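Local coordinates for protein 4-hydroxy-3-methylbut-2-enyl diphosphate reductase (Aquifex aeolicus, PDB 3DNF) that reduces (E)-4-hydroxy-3-methylbut-2-enyl diphosphate to isopentenyl and dimethylallyl diphosphates, the last step of the non-mevalonate route to isoprenoid precursors, using an iron-sulfur cluster, at residues Ala83-Lys86 against Lys90-Asp93; Tyr98-His103 against Leu131-Ala136; Val117-Lys122 against Thr165-Glu170. One frame throughout, in Å; residues are numbered along the deposited sequence. Where two conformers were deposited one is given.

Contact 1: residues Ala83-Lys86 against Lys90-Asp93; sequences ALRK and KVID
Val91 meets Arg85 and Leu84 from helix 78-86, which packs on its strand. The side chains of Arg85 and Val91 cross at about a right angle. The arginine chain runs extended from CG to NE, and this brings the guanidinium over the valine. One face of that flat group lies against Val91, with CB 3.6 Å from the plane and offset toward the rim. The nearest pair is Arg85 NH1 and Val91 CB, 3.7 Å apart. Nearer the helix backbone, Val91 CG2 packs on Arg85 CG at 3.8 Å and on Leu84 CB at 3.9 Å. Val91 CG1 points anti to the backbone N (chi1 177°) and reaches only the far end of the arginine.

No direct hydrogen bond joins the segments. One water does so instead. It lies in the guanidinium plane, accepts from Arg85 NH2 at 3.0 Å and donates to Val91 O at 3.1 Å. Arg85 NH2 also forms a salt bridge with Glu81, one helical turn back. Leu84 also packs on Leu37, Phe63 and Leu89. The contact packs helix 78-86 on edge strand 90-93, the last two elements of the beta-alpha-beta unit that starts with strand 68-71 in this lobe's parallel sheet.

Contact 2: residues Tyr98-His103 against Leu131-Ala136; sequences YVKAVH and LGYLRA. With F3S (Fe3-s4 cluster), chain E.
His103 and Tyr133 form an offset (parallel-displaced) stack between helix 97-111 and helix 125-136. The ring centroids are 4.0 Å apart and the planes 14° from parallel. Tyr133 CD1 sits over the centre of the imidazole. His103 ND1 lies over the rim of the phenol ring, 3.2 Å from Tyr133 CE1. His103 CB adds a CH-pi contact over the same ring, 4.1 Å from its centroid. The opposite imidazole face carries Val99 O, offset toward the rim, so the histidine is packed on both faces. At its edge, Lys100 NZ donates to His103 ND1 at 2.9 Å, lying in the ring plane. That bond, with the packing on both faces, probably helps to hold the rotation of the imidazole. The lysine chain bends at chi2 and chi3 (-52° and -54°), which curls the ammonium round to the histidine, about one turn further on.

Both helices belong to the lobe with strands 115-119, 141-144, 158-163 and 185-189, part of the trilobal, open alpha/beta architecture of IspH. Helix 97-111 precedes strand 115-119, and helix 125-136 follows it. An alanine in place of His103 would probably leave one face of the Tyr133 ring without its stacking partner and the Lys100 ammonium without its acceptor.

The phenol end is less enclosed. Tyr133 is partly exposed to solvent, and no hydrogen bond joins its OH to Lys100 NZ, 3.0 Å away at a poor angle. Its other neighbours are Pro78 and Glu81 of helix 78-86. At the far end of its segment, Tyr98 leaves this packing and meets the iron-sulfur cluster, its CB 3.7 Å from S1 and its ring edge turned to S3.

Contact 3: residues Val117-Lys122 against Thr165-Glu170; sequences VLVGEK and TTQNEE. With F3S (Fe3-s4 cluster), chain E.
Gln167 NE2 donates to Asn168 O, a bond of 3.1 Å with an N-H...O angle of 156°. The donor lies in the carbonyl plane, on a lone pair, and the acceptor is close to the plane of the glutamine amide. The bond probably helps to hold the amide in this orientation where it packs against Val119 and Gly120. The setting is the parallel sheet of one alpha/beta lobe of IspH. The end of strand 115-119, with Gly120 just after it, meets the loop that follows the neighbouring strand 158-163, next to the cluster site.

Gln167 CG is anti to the backbone N (chi1 173°), and the chain then bends at chi2 (62°). This lays the amide across the valine, and the two side chains meet obliquely. Val119 CG1 touches Gln167 CD at 3.6 Å and CG at 3.8 Å. Gln167 OE1 lies against Gly120, 3.5 Å from its CA. The valine also packs on Phe171, Phe172 and Val175 of helix 169-182, which makes its surroundings largely apolar. No hydrogen bond crosses between the segments.

Asn168 is the N-cap of helix 169-182, and its OD1 accepts from Phe171 N. At the other end of the segment, Thr165 turns away from strand 115-119 and toward the cluster. It is also predicted to bind the substrate. Its OG1 is hydrogen-bonded to Glu126, the predicted proton donor. Thr165 CB and OG1 each lie 3.5 Å from cluster atom S1.

Along the chain contact 1 closes before the others open, while the segments of contacts 2 and 3 alternate. Contact 1 lies in the lobe whose sheet ends at strand 90-93, and that strand leads into helix 97-111 of contact 2, about 17 Å away between centres. Contacts 2 and 3 share the next lobe, with centres about 14 Å apart. Strand 115-119 of contact 3 lies in sequence between the two helices of contact 2. Contacts 2 and 3 touch where Thr165 CG2 packs on Val99 and Val102. Both reach the iron-sulfur cluster, so they help build one wall of its pocket, while contact 1, about 28 Å from contact 3 between centres, is packing within its own lobe.

Contact 1: residues Ala83-Lys86 against Lys90-Asp93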
ATOM      1  N   ALA B  83      24.463  20.859  18.096  1.00 28.45           N
ATOM      2  CA  ALA B  83      24.663  21.268  19.497  1.00 28.31           C
ATOM      3  C   ALA B  83      25.937  20.638  20.083  1.00 28.39           C
ATOM      4  O   ALA B  83      26.683  21.308  20.818  1.00 28.43           O
ATOM      5  CB  ALA B  83      23.423  20.868  20.373  1.00 29.68           C
ATOM      6  N   LEU B  84      26.148  19.357  19.804  1.00 27.74           N
ATOM      7  CA  LEU B  84      27.343  18.651  20.251  1.00 28.07           C
ATOM      8  C   LEU B  84      28.624  19.253  19.657  1.00 28.30           C
ATOM      9  O   LEU B  84      29.614  19.452  20.403  1.00 29.28           O
ATOM     10  CB  LEU B  84      27.236  17.144  19.995  1.00 28.02           C
ATOM     11  CG  LEU B  84      26.140  16.521  20.917  1.00 28.44           C
ATOM     12  CD1 LEU B  84      25.763  15.211  20.317  1.00 30.79           C
ATOM     13  CD2 LEU B  84      26.460  16.447  22.395  1.00 30.29           C
ATOM     14  N   ARG B  85      28.598  19.509  18.349  1.00 28.49           N
ATOM     15  CA  ARG B  85      29.724  20.196  17.654  1.00 29.22           C
ATOM     16  C   ARG B  85      30.019  21.551  18.272  1.00 29.59           C
ATOM     17  O   ARG B  85      31.187  21.905  18.500  1.00 28.86           O
ATOM     18  CB  ARG B  85      29.419  20.342  16.153  1.00 30.27           C
ATOM     19  CG  ARG B  85      29.387  18.997  15.413  1.00 31.26           C
ATOM     20  CD  ARG B  85      29.220  19.177  13.878  1.00 31.16           C
ATOM     21  NE  ARG B  85      28.865  17.902  13.241  1.00 36.57           N
ATOM     22  CZ  ARG B  85      29.702  16.882  13.042  1.00 38.91           C
ATOM     23  NH1 ARG B  85      30.968  16.949  13.434  1.00 41.88           N
ATOM     24  NH2 ARG B  85      29.282  15.772  12.462  1.00 41.38           N
ATOM     25  N   LYS B  86      28.981  22.323  18.560  1.00 29.27           N
ATOM     26  CA  LYS B  86      29.158  23.667  19.122  1.00 30.07           C
ATOM     27  C   LYS B  86      29.764  23.656  20.525  1.00 30.49           C
ATOM     28  O   LYS B  86      30.363  24.628  20.944  1.00 30.42           O
ATOM     29  CB  LYS B  86      27.828  24.424  19.125  1.00 29.96           C
ATOM     30  CG  LYS B  86      27.415  24.896  17.754  1.00 34.00           C
ATOM     31  CD  LYS B  86      26.446  26.059  17.890  1.00 39.10           C
ATOM     32  CE  LYS B  86      25.035  25.563  18.078  1.00 41.15           C
ATOM     33  NZ  LYS B  86      24.213  26.778  18.390  1.00 40.87           N
ATOM     34  N   LYS B  90      34.645  16.414  19.555  1.00 29.94           N
ATOM     35  CA  LYS B  90      34.864  15.653  18.334  1.00 31.63           C
ATOM     36  C   LYS B  90      33.724  14.648  18.143  1.00 32.04           C
ATOM     37  O   LYS B  90      33.582  13.705  18.937  1.00 32.70           O
ATOM     38  CB  LYS B  90      36.225  14.935  18.376  1.00 32.04           C
ATOM     39  CG  LYS B  90      36.464  14.001  17.198  1.00 33.57           C
ATOM     40  CD  LYS B  90      37.864  13.355  17.250  1.00 35.48           C
ATOM     41  CE  LYS B  90      38.906  14.393  16.790  1.00 40.70           C
ATOM     42  NZ  LYS B  90      40.274  13.801  16.678  1.00 42.83           N
ATOM     43  N   VAL B  91      32.921  14.876  17.107  1.00 32.04           N
ATOM     44  CA  VAL B  91      31.686  14.131  16.896  1.00 33.06           C
ATOM     45  C   VAL B  91      31.958  13.119  15.809  1.00 33.99           C
ATOM     46  O   VAL B  91      32.288  13.481  14.657  1.00 35.24           O
ATOM     47  CB  VAL B  91      30.484  15.047  16.542  1.00 32.41           C
ATOM     48  CG1 VAL B  91      29.238  14.151  16.265  1.00 34.68           C
ATOM     49  CG2 VAL B  91      30.221  16.052  17.698  1.00 35.16           C
ATOM     50  N   ILE B  92      31.861  11.850  16.186  1.00 34.20           N
ATOM     51  CA  ILE B  92      31.932  10.741  15.239  1.00 34.33           C
ATOM     52  C   ILE B  92      30.525  10.242  14.914  1.00 31.99           C
ATOM     53  O   ILE B  92      29.811   9.750  15.789  1.00 32.91           O
ATOM     54  CB  ILE B  92      32.746   9.564  15.798  1.00 33.66           C
ATOM     55  CG1 ILE B  92      34.057  10.039  16.483  1.00 36.92           C
ATOM     56  CG2 ILE B  92      32.954   8.456  14.729  1.00 34.63           C
ATOM     57  CD1 ILE B  92      35.314   9.950  15.701  1.00 37.79           C
ATOM     58  N   ASP B  93      30.165  10.329  13.644  1.00 32.54           N
ATOM     59  CA  ASP B  93      28.810   9.957  13.262  1.00 33.17           C
ATOM     60  C   ASP B  93      28.793   8.497  12.859  1.00 32.90           C
ATOM     61  O   ASP B  93      29.168   8.184  11.734  1.00 33.70           O
ATOM     62  CB  ASP B  93      28.273  10.800  12.115  1.00 32.96           C
ATOM     63  CG  ASP B  93      26.800  10.510  11.821  1.00 33.05           C
ATOM     64  OD1 ASP B  93      26.190   9.742  12.601  1.00 34.34           O
ATOM     65  OD2 ASP B  93      26.245  11.137  10.898  1.00 34.50           O
TER
HETATM   66  O   HOH W   1      31.201  13.641  11.745  1.00 48.70           O

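Contact 2: residues Tyr98-His103 against Leu131-Ala136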
ATOM      1  N   TYR B  98      21.865   2.921   6.448  1.00 33.76           N
ATOM      2  CA  TYR B  98      20.449   2.657   6.109  1.00 35.66           C
ATOM      3  C   TYR B  98      19.486   3.555   6.858  1.00 33.43           C
ATOM      4  O   TYR B  98      18.397   3.833   6.390  1.00 34.21           O
ATOM      5  CB  TYR B  98      20.078   1.187   6.277  1.00 36.36           C
ATOM      6  CG  TYR B  98      21.045   0.315   5.504  1.00 40.60           C
ATOM      7  CD1 TYR B  98      21.460   0.676   4.219  1.00 43.73           C
ATOM      8  CD2 TYR B  98      21.590  -0.833   6.069  1.00 43.83           C
ATOM      9  CE1 TYR B  98      22.383  -0.093   3.512  1.00 46.58           C
ATOM     10  CE2 TYR B  98      22.503  -1.613   5.364  1.00 45.00           C
ATOM     11  CZ  TYR B  98      22.895  -1.227   4.087  1.00 44.75           C
ATOM     12  OH  TYR B  98      23.796  -1.991   3.366  1.00 46.89           O
ATOM     13  N   VAL B  99      19.892   4.009   8.033  1.00 31.70           N
ATOM     14  CA  VAL B  99      19.125   5.014   8.776  1.00 31.25           C
ATOM     15  C   VAL B  99      19.298   6.353   8.097  1.00 31.42           C
ATOM     16  O   VAL B  99      18.324   7.082   7.926  1.00 30.75           O
ATOM     17  CB  VAL B  99      19.542   5.034  10.297  1.00 30.71           C
ATOM     18  CG1 VAL B  99      18.950   6.254  11.033  1.00 31.77           C
ATOM     19  CG2 VAL B  99      19.076   3.739  11.027  1.00 30.17           C
ATOM     20  N   LYS B 100      20.521   6.692   7.702  1.00 31.58           N
ATOM     21  CA  LYS B 100      20.737   7.886   6.902  1.00 33.10           C
ATOM     22  C   LYS B 100      19.892   7.925   5.625  1.00 33.04           C
ATOM     23  O   LYS B 100      19.453   8.987   5.201  1.00 32.42           O
ATOM     24  CB  LYS B 100      22.197   8.078   6.527  1.00 32.86           C
ATOM     25  CG  LYS B 100      23.162   8.463   7.696  1.00 35.30           C
ATOM     26  CD  LYS B 100      22.708   9.688   8.554  1.00 35.96           C
ATOM     27  CE  LYS B 100      22.437  10.908   7.724  1.00 35.61           C
ATOM     28  NZ  LYS B 100      21.962  12.010   8.577  1.00 34.81           N
ATOM     29  N   ALA B 101      19.644   6.764   5.036  1.00 32.26           N
ATOM     30  CA  ALA B 101      18.770   6.711   3.863  1.00 33.14           C
ATOM     31  C   ALA B 101      17.310   7.115   4.194  1.00 33.15           C
ATOM     32  O   ALA B 101      16.603   7.633   3.335  1.00 33.07           O
ATOM     33  CB  ALA B 101      18.814   5.339   3.239  1.00 33.79           C
ATOM     34  N   VAL B 102      16.833   6.798   5.400  1.00 32.25           N
ATOM     35  CA  VAL B 102      15.507   7.283   5.824  1.00 33.23           C
ATOM     36  C   VAL B 102      15.527   8.791   5.929  1.00 32.95           C
ATOM     37  O   VAL B 102      14.569   9.475   5.523  1.00 31.26           O
ATOM     38  CB  VAL B 102      15.037   6.658   7.156  1.00 33.25           C
ATOM     39  CG1 VAL B 102      13.591   7.028   7.443  1.00 34.18           C
ATOM     40  CG2 VAL B 102      15.235   5.138   7.166  1.00 33.70           C
ATOM     41  N   HIS B 103      16.576   9.339   6.550  1.00 32.33           N
ATOM     42  CA  HIS B 103      16.719  10.812   6.630  1.00 33.02           C
ATOM     43  C   HIS B 103      16.658  11.470   5.229  1.00 34.23           C
ATOM     44  O   HIS B 103      15.967  12.513   5.021  1.00 34.26           O
ATOM     45  CB  HIS B 103      18.067  11.152   7.242  1.00 32.25           C
ATOM     46  CG  HIS B 103      18.249  10.669   8.640  1.00 31.55           C
ATOM     47  ND1 HIS B 103      19.441  10.821   9.318  1.00 32.20           N
ATOM     48  CD2 HIS B 103      17.407  10.043   9.495  1.00 28.62           C
ATOM     49  CE1 HIS B 103      19.325  10.310  10.527  1.00 33.05           C
ATOM     50  NE2 HIS B 103      18.095   9.850  10.669  1.00 32.29           N
ATOM     51  N   LEU B 131      12.327  12.361  12.410  1.00 30.47           N
ATOM     52  CA  LEU B 131      11.442  13.554  12.554  1.00 31.07           C
ATOM     53  C   LEU B 131      12.254  14.841  12.566  1.00 31.11           C
ATOM     54  O   LEU B 131      11.802  15.857  12.056  1.00 29.63           O
ATOM     55  CB  LEU B 131      10.546  13.495  13.786  1.00 32.63           C
ATOM     56  CG  LEU B 131       9.432  12.451  13.669  1.00 35.65           C
ATOM     57  CD1 LEU B 131       8.573  12.439  14.931  1.00 38.41           C
ATOM     58  CD2 LEU B 131       8.548  12.719  12.424  1.00 37.98           C
ATOM     59  N   GLY B 132      13.442  14.792  13.177  1.00 31.02           N
ATOM     60  CA  GLY B 132      14.319  15.965  13.196  1.00 31.54           C
ATOM     61  C   GLY B 132      14.799  16.347  11.799  1.00 31.07           C
ATOM     62  O   GLY B 132      14.903  17.532  11.466  1.00 29.89           O
ATOM     63  N   TYR B 133      15.080  15.348  10.967  1.00 30.88           N
ATOM     64  CA  TYR B 133      15.430  15.613   9.564  1.00 30.79           C
ATOM     65  C   TYR B 133      14.234  16.175   8.767  1.00 30.72           C
ATOM     66  O   TYR B 133      14.398  17.079   7.936  1.00 30.21           O
ATOM     67  CB  TYR B 133      16.023  14.346   8.933  1.00 31.37           C
ATOM     68  CG  TYR B 133      17.468  14.295   9.299  1.00 32.11           C
ATOM     69  CD1 TYR B 133      17.897  13.663  10.465  1.00 31.99           C
ATOM     70  CD2 TYR B 133      18.398  14.993   8.520  1.00 32.25           C
ATOM     71  CE1 TYR B 133      19.254  13.664  10.834  1.00 31.91           C
ATOM     72  CE2 TYR B 133      19.763  15.017   8.871  1.00 35.23           C
ATOM     73  CZ  TYR B 133      20.176  14.364  10.029  1.00 32.23           C
ATOM     74  OH  TYR B 133      21.522  14.363  10.371  1.00 36.58           O
ATOM     75  N   LEU B 134      13.051  15.622   9.029  1.00 29.72           N
ATOM     76  CA  LEU B 134      11.848  16.059   8.342  1.00 30.85           C
ATOM     77  C   LEU B 134      11.615  17.526   8.694  1.00 29.97           C
ATOM     78  O   LEU B 134      11.338  18.362   7.817  1.00 29.55           O
ATOM     79  CB  LEU B 134      10.630  15.235   8.790  1.00 29.84           C
ATOM     80  CG  LEU B 134       9.270  15.591   8.145  1.00 30.69           C
ATOM     81  CD1 LEU B 134       9.262  15.344   6.620  1.00 31.68           C
ATOM     82  CD2 LEU B 134       8.145  14.849   8.835  1.00 31.49           C
ATOM     83  N   ARG B 135      11.770  17.855   9.978  1.00 29.91           N
ATOM     84  CA  ARG B 135      11.584  19.230  10.420  1.00 29.02           C
ATOM     85  C   ARG B 135      12.644  20.156   9.783  1.00 30.67           C
ATOM     86  O   ARG B 135      12.308  21.257   9.322  1.00 30.59           O
ATOM     87  CB  ARG B 135      11.612  19.294  11.957  1.00 28.39           C
ATOM     88  CG  ARG B 135      11.729  20.720  12.556  1.00 28.72           C
ATOM     89  CD  ARG B 135      11.612  20.732  14.086  1.00 30.70           C
ATOM     90  NE  ARG B 135      12.582  19.834  14.705  1.00 31.55           N
ATOM     91  CZ  ARG B 135      12.296  18.681  15.319  1.00 36.16           C
ATOM     92  NH1 ARG B 135      11.021  18.287  15.451  1.00 35.97           N
ATOM     93  NH2 ARG B 135      13.289  17.941  15.830  1.00 35.14           N
ATOM     94  N   ALA B 136      13.885  19.668   9.724  1.00 30.73           N
ATOM     95  CA  ALA B 136      15.006  20.455   9.174  1.00 32.24           C
ATOM     96  C   ALA B 136      14.830  20.836   7.704  1.00 33.06           C
ATOM     97  O   ALA B 136      15.261  21.901   7.255  1.00 33.17           O
ATOM     98  CB  ALA B 136      16.322  19.702   9.380  1.00 32.50           C
TER
HETATM   99 FE1  F3S E3302      19.752  -2.613   9.524  1.00 28.55          FE
HETATM  100 FE3  F3S E3302      21.463  -0.576  10.043  1.00 24.46          FE
HETATM  101 FE4  F3S E3302      21.223  -2.587  11.449  1.00 33.47          FE
HETATM  102  S1  F3S E3302      19.253  -0.412   9.525  1.00 25.24           S
HETATM  103  S2  F3S E3302      19.424  -3.803  11.444  1.00 37.10           S
HETATM  104  S3  F3S E3302      22.034  -2.700   9.442  1.00 27.28           S
HETATM  105  S4  F3S E3302      21.917  -0.702  12.293  1.00 27.71           S

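Contact 3: residues Val117-Lys122 against Thr165-Glu170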
ATOM      1  N   VAL B 117       4.411  10.134   5.951  1.00 28.85           N
ATOM      2  CA  VAL B 117       4.096   9.184   6.982  1.00 28.71           C
ATOM      3  C   VAL B 117       5.307   8.284   7.276  1.00 28.21           C
ATOM      4  O   VAL B 117       5.868   7.688   6.371  1.00 28.37           O
ATOM      5  CB  VAL B 117       2.896   8.350   6.533  1.00 28.59           C
ATOM      6  CG1 VAL B 117       2.787   7.063   7.361  1.00 29.85           C
ATOM      7  CG2 VAL B 117       1.591   9.183   6.602  1.00 30.42           C
ATOM      8  N   LEU B 118       5.755   8.304   8.516  1.00 27.99           N
ATOM      9  CA  LEU B 118       6.859   7.436   8.964  0.70 28.69           C
ATOM     10  C   LEU B 118       6.212   6.296   9.735  1.00 28.36           C
ATOM     11  O   LEU B 118       5.683   6.521  10.812  1.00 28.79           O
ATOM     12  CB  LEU B 118       7.821   8.231   9.858  0.70 28.64           C
ATOM     13  CG  LEU B 118       8.973   7.539  10.584  0.70 28.83           C
ATOM     14  CD1 LEU B 118       9.815   6.772   9.579  0.70 30.66           C
ATOM     15  CD2 LEU B 118       9.801   8.630  11.324  0.70 29.86           C
ATOM     16  N   VAL B 119       6.278   5.068   9.193  1.00 28.77           N
ATOM     17  CA  VAL B 119       5.719   3.908   9.889  1.00 28.50           C
ATOM     18  C   VAL B 119       6.766   3.381  10.891  1.00 28.88           C
ATOM     19  O   VAL B 119       7.873   2.965  10.523  1.00 30.01           O
ATOM     20  CB  VAL B 119       5.243   2.765   8.901  1.00 28.28           C
ATOM     21  CG1 VAL B 119       4.581   1.624   9.701  1.00 26.55           C
ATOM     22  CG2 VAL B 119       4.275   3.319   7.820  1.00 29.22           C
ATOM     23  N   GLY B 120       6.453   3.505  12.169  1.00 29.89           N
ATOM     24  CA  GLY B 120       7.424   3.134  13.201  1.00 30.09           C
ATOM     25  C   GLY B 120       6.929   3.411  14.601  1.00 31.85           C
ATOM     26  O   GLY B 120       5.789   3.832  14.792  1.00 30.86           O
ATOM     27  N   GLU B 121       7.821   3.213  15.563  1.00 33.14           N
ATOM     28  CA  GLU B 121       7.555   3.432  16.984  1.00 35.95           C
ATOM     29  C   GLU B 121       7.829   4.893  17.389  1.00 35.54           C
ATOM     30  O   GLU B 121       8.982   5.355  17.316  1.00 35.63           O
ATOM     31  CB  GLU B 121       8.401   2.459  17.809  1.00 35.52           C
ATOM     32  CG  GLU B 121       8.147   2.578  19.313  1.00 37.76           C
ATOM     33  CD  GLU B 121       9.039   1.686  20.184  1.00 40.52           C
ATOM     34  OE1 GLU B 121      10.006   1.056  19.681  1.00 43.98           O
ATOM     35  OE2 GLU B 121       8.776   1.651  21.413  1.00 44.96           O
ATOM     36  N   LYS B 122       6.775   5.615  17.785  1.00 36.86           N
ATOM     37  CA  LYS B 122       6.878   7.065  18.088  1.00 38.29           C
ATOM     38  C   LYS B 122       8.063   7.474  18.973  1.00 39.76           C
ATOM     39  O   LYS B 122       8.835   8.379  18.625  1.00 40.44           O
ATOM     40  CB  LYS B 122       5.583   7.604  18.693  1.00 37.59           C
ATOM     41  CG  LYS B 122       4.410   7.584  17.716  1.00 39.32           C
ATOM     42  CD  LYS B 122       3.148   8.121  18.324  1.00 39.21           C
ATOM     43  CE  LYS B 122       2.041   8.047  17.294  1.00 41.50           C
ATOM     44  NZ  LYS B 122       0.761   8.557  17.813  1.00 43.27           N
ATOM     45  N   THR B 165      13.653   1.558  10.118  1.00 30.25           N
ATOM     46  CA  THR B 165      14.441   0.439   9.520  1.00 31.56           C
ATOM     47  C   THR B 165      14.032  -0.948  10.025  1.00 31.37           C
ATOM     48  O   THR B 165      14.077  -1.941   9.276  1.00 31.95           O
ATOM     49  CB  THR B 165      15.959   0.616   9.707  1.00 30.44           C
ATOM     50  OG1 THR B 165      16.303   0.655  11.112  1.00 32.40           O
ATOM     51  CG2 THR B 165      16.479   1.918   8.970  1.00 31.18           C
ATOM     52  N   THR B 166      13.656  -1.006  11.303  1.00 32.74           N
ATOM     53  CA  THR B 166      13.236  -2.257  11.964  1.00 33.66           C
ATOM     54  C   THR B 166      11.729  -2.496  11.960  1.00 33.17           C
ATOM     55  O   THR B 166      11.255  -3.416  12.615  1.00 33.35           O
ATOM     56  CB  THR B 166      13.741  -2.286  13.416  1.00 34.50           C
ATOM     57  OG1 THR B 166      13.278  -1.099  14.073  1.00 36.12           O
ATOM     58  CG2 THR B 166      15.249  -2.296  13.426  1.00 34.12           C
ATOM     59  N   GLN B 167      10.974  -1.693  11.215  1.00 31.78           N
ATOM     60  CA  GLN B 167       9.515  -1.874  11.141  1.00 31.44           C
ATOM     61  C   GLN B 167       9.165  -3.263  10.579  1.00 31.36           C
ATOM     62  O   GLN B 167       9.724  -3.699   9.588  1.00 31.66           O
ATOM     63  CB  GLN B 167       8.888  -0.761  10.277  1.00 31.32           C
ATOM     64  CG  GLN B 167       7.383  -0.956  10.002  1.00 29.23           C
ATOM     65  CD  GLN B 167       6.571  -0.949  11.260  1.00 31.83           C
ATOM     66  OE1 GLN B 167       6.732  -0.079  12.121  1.00 31.82           O
ATOM     67  NE2 GLN B 167       5.703  -1.944  11.402  1.00 27.70           N
ATOM     68  N   ASN B 168       8.228  -3.946  11.218  1.00 30.80           N
ATOM     69  CA  ASN B 168       7.756  -5.201  10.658  1.00 30.99           C
ATOM     70  C   ASN B 168       6.988  -4.982   9.348  1.00 30.12           C
ATOM     71  O   ASN B 168       6.261  -3.973   9.168  1.00 30.48           O
ATOM     72  CB  ASN B 168       6.965  -6.043  11.678  1.00 32.39           C
ATOM     73  CG  ASN B 168       5.499  -5.675  11.750  1.00 34.91           C
ATOM     74  OD1 ASN B 168       4.696  -6.048  10.896  1.00 39.60           O
ATOM     75  ND2 ASN B 168       5.132  -4.966  12.811  1.00 42.27           N
ATOM     76  N   GLU B 169       7.189  -5.904   8.425  1.00 30.55           N
ATOM     77  CA  GLU B 169       6.649  -5.804   7.059  1.00 31.07           C
ATOM     78  C   GLU B 169       5.143  -5.931   7.026  1.00 30.82           C
ATOM     79  O   GLU B 169       4.480  -5.278   6.216  1.00 30.55           O
ATOM     80  CB  GLU B 169       7.247  -6.888   6.171  1.00 32.16           C
ATOM     81  CG  GLU B 169       8.747  -6.721   5.862  1.00 34.70           C
ATOM     82  CD  GLU B 169       9.186  -7.660   4.741  1.00 35.10           C
ATOM     83  OE1 GLU B 169       8.575  -8.722   4.560  1.00 40.99           O
ATOM     84  OE2 GLU B 169      10.160  -7.347   4.033  1.00 41.60           O
ATOM     85  N   GLU B 170       4.584  -6.787   7.880  1.00 29.93           N
ATOM     86  CA  GLU B 170       3.142  -6.959   7.881  1.00 30.90           C
ATOM     87  C   GLU B 170       2.357  -5.683   8.136  1.00 28.76           C
ATOM     88  O   GLU B 170       1.397  -5.393   7.428  1.00 28.88           O
ATOM     89  CB  GLU B 170       2.736  -8.033   8.884  1.00 30.32           C
ATOM     90  CG  GLU B 170       2.316  -9.313   8.211  1.00 37.43           C
ATOM     91  CD  GLU B 170       1.527 -10.223   9.138  1.00 42.82           C
ATOM     92  OE1 GLU B 170       1.867 -10.283  10.342  1.00 45.26           O
ATOM     93  OE2 GLU B 170       0.575 -10.876   8.656  1.00 44.89           O
TER
HETATM   94 FE1  F3S E3302      19.752  -2.613   9.524  1.00 28.55          FE
HETATM   95 FE3  F3S E3302      21.463  -0.576  10.043  1.00 24.46          FE
HETATM   96 FE4  F3S E3302      21.223  -2.587  11.449  1.00 33.47          FE
HETATM   97  S1  F3S E3302      19.253  -0.412   9.525  1.00 25.24           S
HETATM   98  S2  F3S E3302      19.424  -3.803  11.444  1.00 37.10           S
HETATM   99  S3  F3S E3302      22.034  -2.700   9.442  1.00 27.28           S
HETATM  100  S4  F3S E3302      21.917  -0.702  12.293  1.00 27.71           S